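PDB 2CW2: superoxide dismutase 1 from Perkinsus marinus, which probably protects cells from superoxide by dismutating it to hydrogen peroxide and dioxygen at an iron site, as an iron/manganese-family superoxide dismutase. Local coordinates for residues Q101-T106 / K180-N185; F109-P114 / D215-N220. All blocks are in the same frame, centred on the assembly; numbering follows the deposited sequence.

How the contacts relate
Both contacts fasten helix 93-110 of the alpha-hairpin domain to the C-terminal domain, contact 1 through the strand 181-187 and contact 2 through the helix 214-223; their centres lie about 11 Å apart. They meet directly: Asn111 of contact 2 probably accepts a hydrogen bond from Asn185 of contact 1, with OD1 2.7 Å from the backbone N. Contact 1 lies closer to the iron, since it contains the ligand His105, and the strand that supplies Asn185 goes on to the ligand Asp187. Contact 2 stands farther back, the side chain of Asn111 being about 12 Å from the metal.

Contact 1: residues Q101-T106 / K180-N185; sequences QVYNHT and KTPLMN. With FE (Fe (III) ion), chain C.
Asn185, Pro182, Tyr103 and Asn104 bring strand 181-187 against helix 93-110, each burying about the same small area. With CG between the backbone N and the carbonyl carbon (chi1 80°), the carboxamide of Asn185 is carried to the helix backbone: its ND2 points almost straight at Asn104 O, 3.4 Å away, with an N-H...O angle of 169°, yet the length makes this a weak hydrogen bond. Farther back along the strand, Pro182 CG makes a van der Waals contact with Tyr103 OH at 3.5 Å, the two side chains crossing at about a right angle. CG anti to the backbone N (chi1 -178°) carries the phenol out to the proline.

The side chain of Asn104 turns to other work. Its ND2 donates to Gln101 OE1 at 3.1 Å, in the plane of that carbonyl, and also bonds Ala172 O. Gln101 NE2, which also bonds Tyr65 OH, donates to the water, 3.1 Å away, that is bound to the iron at 2.4 Å. His105 binds the metal through NE2 at 1.9 Å, alongside His57, Asp187 and His191. His105 ND1 donates to Gln101 O at 2.8 Å; together with the iron bond, this holds the imidazole's rotation and would probably make it a stronger electron donor. Across the contact itself, one weak bond and a small apolar touch join strand to helix, right beside this iron ligand.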
# COMPACT_ATOMS: atom_id res chain seq x y z
N GLN A 101 -1.84 -7.74 -11.01
CA GLN A 101 -2.92 -6.93 -10.44
C GLN A 101 -4.21 -7.07 -11.24
O GLN A 101 -5.29 -7.09 -10.65
CB GLN A 101 -2.50 -5.47 -10.32
CG GLN A 101 -1.54 -5.21 -9.17
CD GLN A 101 -2.20 -5.42 -7.81
OE1 GLN A 101 -2.31 -6.53 -7.36
NE2 GLN A 101 -2.61 -4.33 -7.17
N VAL A 102 -4.12 -7.20 -12.56
CA VAL A 102 -5.34 -7.37 -13.35
C VAL A 102 -6.00 -8.70 -12.93
O VAL A 102 -7.20 -8.73 -12.65
CB VAL A 102 -5.05 -7.38 -14.87
CG1 VAL A 102 -6.27 -7.93 -15.67
CG2 VAL A 102 -4.70 -6.00 -15.36
N TYR A 103 -5.23 -9.78 -12.90
CA TYR A 103 -5.75 -11.08 -12.45
C TYR A 103 -6.29 -11.03 -11.01
O TYR A 103 -7.38 -11.54 -10.70
CB TYR A 103 -4.67 -12.16 -12.54
CG TYR A 103 -5.15 -13.54 -12.14
CD1 TYR A 103 -5.41 -14.51 -13.12
CD2 TYR A 103 -5.33 -13.89 -10.80
CE1 TYR A 103 -5.87 -15.77 -12.78
CE2 TYR A 103 -5.80 -15.16 -10.44
CZ TYR A 103 -6.06 -16.09 -11.45
OH TYR A 103 -6.51 -17.35 -11.12
N ASN A 104 -5.50 -10.43 -10.12
CA ASN A 104 -5.87 -10.36 -8.71
C ASN A 104 -7.23 -9.70 -8.50
O ASN A 104 -8.04 -10.15 -7.68
CB ASN A 104 -4.80 -9.58 -7.93
CG ASN A 104 -3.45 -10.31 -7.91
OD1 ASN A 104 -3.37 -11.49 -8.25
ND2 ASN A 104 -2.40 -9.61 -7.55
N HIS A 105 -7.49 -8.61 -9.23
CA HIS A 105 -8.74 -7.90 -9.05
C HIS A 105 -9.92 -8.67 -9.68
O HIS A 105 -11.00 -8.75 -9.07
CB HIS A 105 -8.63 -6.44 -9.56
CG HIS A 105 -7.83 -5.55 -8.65
ND1 HIS A 105 -6.46 -5.40 -8.77
CD2 HIS A 105 -8.20 -4.77 -7.61
CE1 HIS A 105 -6.03 -4.55 -7.83
NE2 HIS A 105 -7.07 -4.18 -7.09
N THR A 106 -9.73 -9.22 -10.87
CA THR A 106 -10.80 -10.00 -11.47
C THR A 106 -11.18 -11.14 -10.53
O THR A 106 -12.36 -11.42 -10.29
CB THR A 106 -10.34 -10.54 -12.83
OG1 THR A 106 -10.18 -9.44 -13.72
CG2 THR A 106 -11.42 -11.40 -13.46
N LYS A 180 1.08 -22.83 -7.83
CA LYS A 180 -0.14 -23.00 -7.02
C LYS A 180 -1.49 -22.54 -7.60
O LYS A 180 -1.54 -21.72 -8.51
CB LYS A 180 0.09 -22.42 -5.62
CG LYS A 180 1.48 -22.69 -5.10
CD LYS A 180 1.74 -21.97 -3.77
CE LYS A 180 3.19 -22.19 -3.28
NZ LYS A 180 3.42 -21.63 -1.91
N THR A 181 -2.56 -23.09 -7.04
CA THR A 181 -3.91 -22.81 -7.53
C THR A 181 -4.73 -21.97 -6.55
O THR A 181 -5.05 -22.44 -5.47
CB THR A 181 -4.65 -24.11 -7.77
OG1 THR A 181 -3.92 -24.91 -8.71
CG2 THR A 181 -5.97 -23.83 -8.49
N PRO A 182 -5.07 -20.74 -6.94
CA PRO A 182 -5.84 -19.82 -6.09
C PRO A 182 -7.30 -20.23 -5.97
O PRO A 182 -7.92 -20.63 -6.96
CB PRO A 182 -5.74 -18.48 -6.81
CG PRO A 182 -5.33 -18.83 -8.22
CD PRO A 182 -4.67 -20.15 -8.22
N LEU A 183 -7.83 -20.16 -4.76
CA LEU A 183 -9.20 -20.56 -4.50
C LEU A 183 -10.04 -19.39 -4.01
O LEU A 183 -11.22 -19.30 -4.33
CB LEU A 183 -9.25 -21.69 -3.46
CG LEU A 183 -8.54 -23.00 -3.81
CD1 LEU A 183 -8.69 -23.96 -2.64
CD2 LEU A 183 -9.13 -23.65 -5.09
N MET A 184 -9.43 -18.52 -3.20
CA MET A 184 -10.11 -17.38 -2.60
C MET A 184 -9.05 -16.31 -2.39
O MET A 184 -7.87 -16.64 -2.21
CB MET A 184 -10.65 -17.80 -1.22
CG MET A 184 -11.71 -16.89 -0.61
SD MET A 184 -12.37 -17.66 0.96
CE MET A 184 -11.70 -19.03 0.86
N ASN A 185 -9.44 -15.04 -2.41
CA ASN A 185 -8.48 -14.00 -2.00
C ASN A 185 -9.17 -12.81 -1.37
O ASN A 185 -10.41 -12.69 -1.46
CB ASN A 185 -7.51 -13.58 -3.12
CG ASN A 185 -8.12 -12.58 -4.14
OD1 ASN A 185 -9.27 -12.16 -4.04
ND2 ASN A 185 -7.33 -12.24 -5.15
FE FE C . -7.11 -3.41 -5.30
O HOH W 1 -4.87 -4.08 -5.06

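Contact 2: residues F109-P114 / D215-N220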
# COMPACT_ATOMS: atom_id res chain seq x y z
N PHE A 109 -13.04 -9.66 -7.30
CA PHE A 109 -14.43 -9.26 -7.50
C PHE A 109 -15.34 -10.47 -7.78
O PHE A 109 -16.52 -10.48 -7.39
CB PHE A 109 -14.52 -8.21 -8.64
CG PHE A 109 -13.84 -6.88 -8.32
CD1 PHE A 109 -13.00 -6.28 -9.25
CD2 PHE A 109 -14.11 -6.20 -7.14
CE1 PHE A 109 -12.37 -5.05 -8.99
CE2 PHE A 109 -13.48 -4.98 -6.85
CZ PHE A 109 -12.60 -4.40 -7.80
N ASN A 110 -14.79 -11.49 -8.44
CA ASN A 110 -15.50 -12.76 -8.64
C ASN A 110 -15.76 -13.47 -7.31
O ASN A 110 -16.75 -14.21 -7.16
CB ASN A 110 -14.71 -13.68 -9.58
CG ASN A 110 -14.88 -13.30 -11.06
OD1 ASN A 110 -14.02 -13.61 -11.92
ND2 ASN A 110 -15.99 -12.69 -11.37
N ASN A 111 -14.86 -13.22 -6.35
CA ASN A 111 -14.82 -13.88 -5.05
C ASN A 111 -15.80 -13.29 -4.06
O ASN A 111 -15.92 -13.79 -2.94
CB ASN A 111 -13.38 -13.77 -4.47
CG ASN A 111 -13.16 -14.64 -3.27
OD1 ASN A 111 -12.04 -14.91 -2.90
ND2 ASN A 111 -14.26 -15.12 -2.66
N LEU A 112 -16.48 -12.20 -4.44
CA LEU A 112 -17.53 -11.58 -3.64
C LEU A 112 -18.89 -11.78 -4.33
O LEU A 112 -18.95 -12.01 -5.53
CB LEU A 112 -17.28 -10.08 -3.46
CG LEU A 112 -15.85 -9.64 -3.20
CD1 LEU A 112 -15.70 -8.11 -3.23
CD2 LEU A 112 -15.40 -10.24 -1.88
N ALA A 113 -19.97 -11.70 -3.57
CA ALA A 113 -21.30 -11.87 -4.16
C ALA A 113 -22.39 -11.30 -3.23
O ALA A 113 -22.28 -11.38 -2.02
CB ALA A 113 -21.57 -13.35 -4.44
N PRO A 114 -23.43 -10.72 -3.82
CA PRO A 114 -24.54 -10.17 -3.04
C PRO A 114 -25.27 -11.22 -2.21
O PRO A 114 -25.80 -10.88 -1.15
CB PRO A 114 -25.49 -9.59 -4.09
CG PRO A 114 -24.99 -10.06 -5.42
CD PRO A 114 -23.60 -10.55 -5.27
N ASP A 215 -19.81 -20.11 -4.18
CA ASP A 215 -20.02 -20.80 -5.44
C ASP A 215 -18.80 -20.69 -6.35
O ASP A 215 -18.40 -21.67 -6.97
CB ASP A 215 -21.27 -20.27 -6.13
CG ASP A 215 -22.53 -20.69 -5.42
OD1 ASP A 215 -23.62 -20.35 -5.90
OD2 ASP A 215 -22.51 -21.39 -4.38
N PHE A 216 -18.19 -19.50 -6.39
CA PHE A 216 -16.96 -19.27 -7.14
C PHE A 216 -15.81 -20.07 -6.55
O PHE A 216 -15.06 -20.74 -7.28
CB PHE A 216 -16.61 -17.77 -7.15
CG PHE A 216 -15.28 -17.43 -7.82
CD1 PHE A 216 -15.10 -17.60 -9.19
CD2 PHE A 216 -14.24 -16.91 -7.07
CE1 PHE A 216 -13.87 -17.25 -9.80
CE2 PHE A 216 -13.02 -16.57 -7.67
CZ PHE A 216 -12.85 -16.73 -9.04
N VAL A 217 -15.69 -20.02 -5.22
CA VAL A 217 -14.67 -20.80 -4.53
C VAL A 217 -14.82 -22.28 -4.87
O VAL A 217 -13.83 -22.93 -5.23
CB VAL A 217 -14.67 -20.56 -3.01
CG1 VAL A 217 -13.60 -21.43 -2.30
CG2 VAL A 217 -14.42 -19.06 -2.71
N ASN A 218 -16.05 -22.80 -4.78
CA ASN A 218 -16.30 -24.20 -5.10
C ASN A 218 -16.02 -24.56 -6.57
O ASN A 218 -15.53 -25.66 -6.86
CB ASN A 218 -17.71 -24.61 -4.68
CG ASN A 218 -17.77 -25.15 -3.26
OD1 ASN A 218 -16.85 -25.86 -2.80
ND2 ASN A 218 -18.83 -24.81 -2.54
N ASP A 219 -16.29 -23.64 -7.48
CA ASP A 219 -15.90 -23.82 -8.87
C ASP A 219 -14.37 -23.94 -8.99
O ASP A 219 -13.86 -24.74 -9.78
CB ASP A 219 -16.37 -22.64 -9.74
CG ASP A 219 -17.89 -22.60 -9.94
OD1 ASP A 219 -18.58 -23.62 -9.74
OD2 ASP A 219 -18.47 -21.55 -10.34
N ASN A 220 -13.63 -23.13 -8.24
CA ASN A 220 -12.17 -23.22 -8.29
C ASN A 220 -11.70 -24.58 -7.79
O ASN A 220 -10.76 -25.17 -8.34
CB ASN A 220 -11.50 -22.10 -7.46
CG ASN A 220 -11.86 -20.70 -7.97
OD1 ASN A 220 -11.91 -19.73 -7.20
ND2 ASN A 220 -12.11 -20.58 -9.26
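Phe216, on the helix 214-223 near the C-terminus, packs against Asn110 and Asn111, near the end of helix 93-110 of the alpha-hairpin domain. In this iron/manganese superoxide dismutase fold the contact thus joins the two domains through a CH-pi interaction. Starting at the root of the side chain, Phe216 CB lies 3.6 Å from the backbone oxygen of Asn110, and CG is equally near that O atom. One ring flank, CD2, comes to 3.7 Å from Asn111 CA, while CE2 passes by Asn111 N and Asn110 CB. The other flank, CD1 and CE1, follows the CB of Asn110, and CZ at the tip approaches that same CB to 3.6 Å.

All this puts the methylene of Asn110 over the middle of one ring face, 13° off the normal. CG anti to the backbone N (chi1 175°) carries the ring of Phe216 out under that methylene. Phe107, from the same helix as Asn110, meets the ring edge-to-face.

Beside the ring, Asn111 divides its carboxamide between two neighbours. OD1 probably accepts from the backbone N of Asn185, on strand 181-187, but the buried ND2 has no polar partner in the model and instead rests 3.9 Å from the methyl CG2 of Val217.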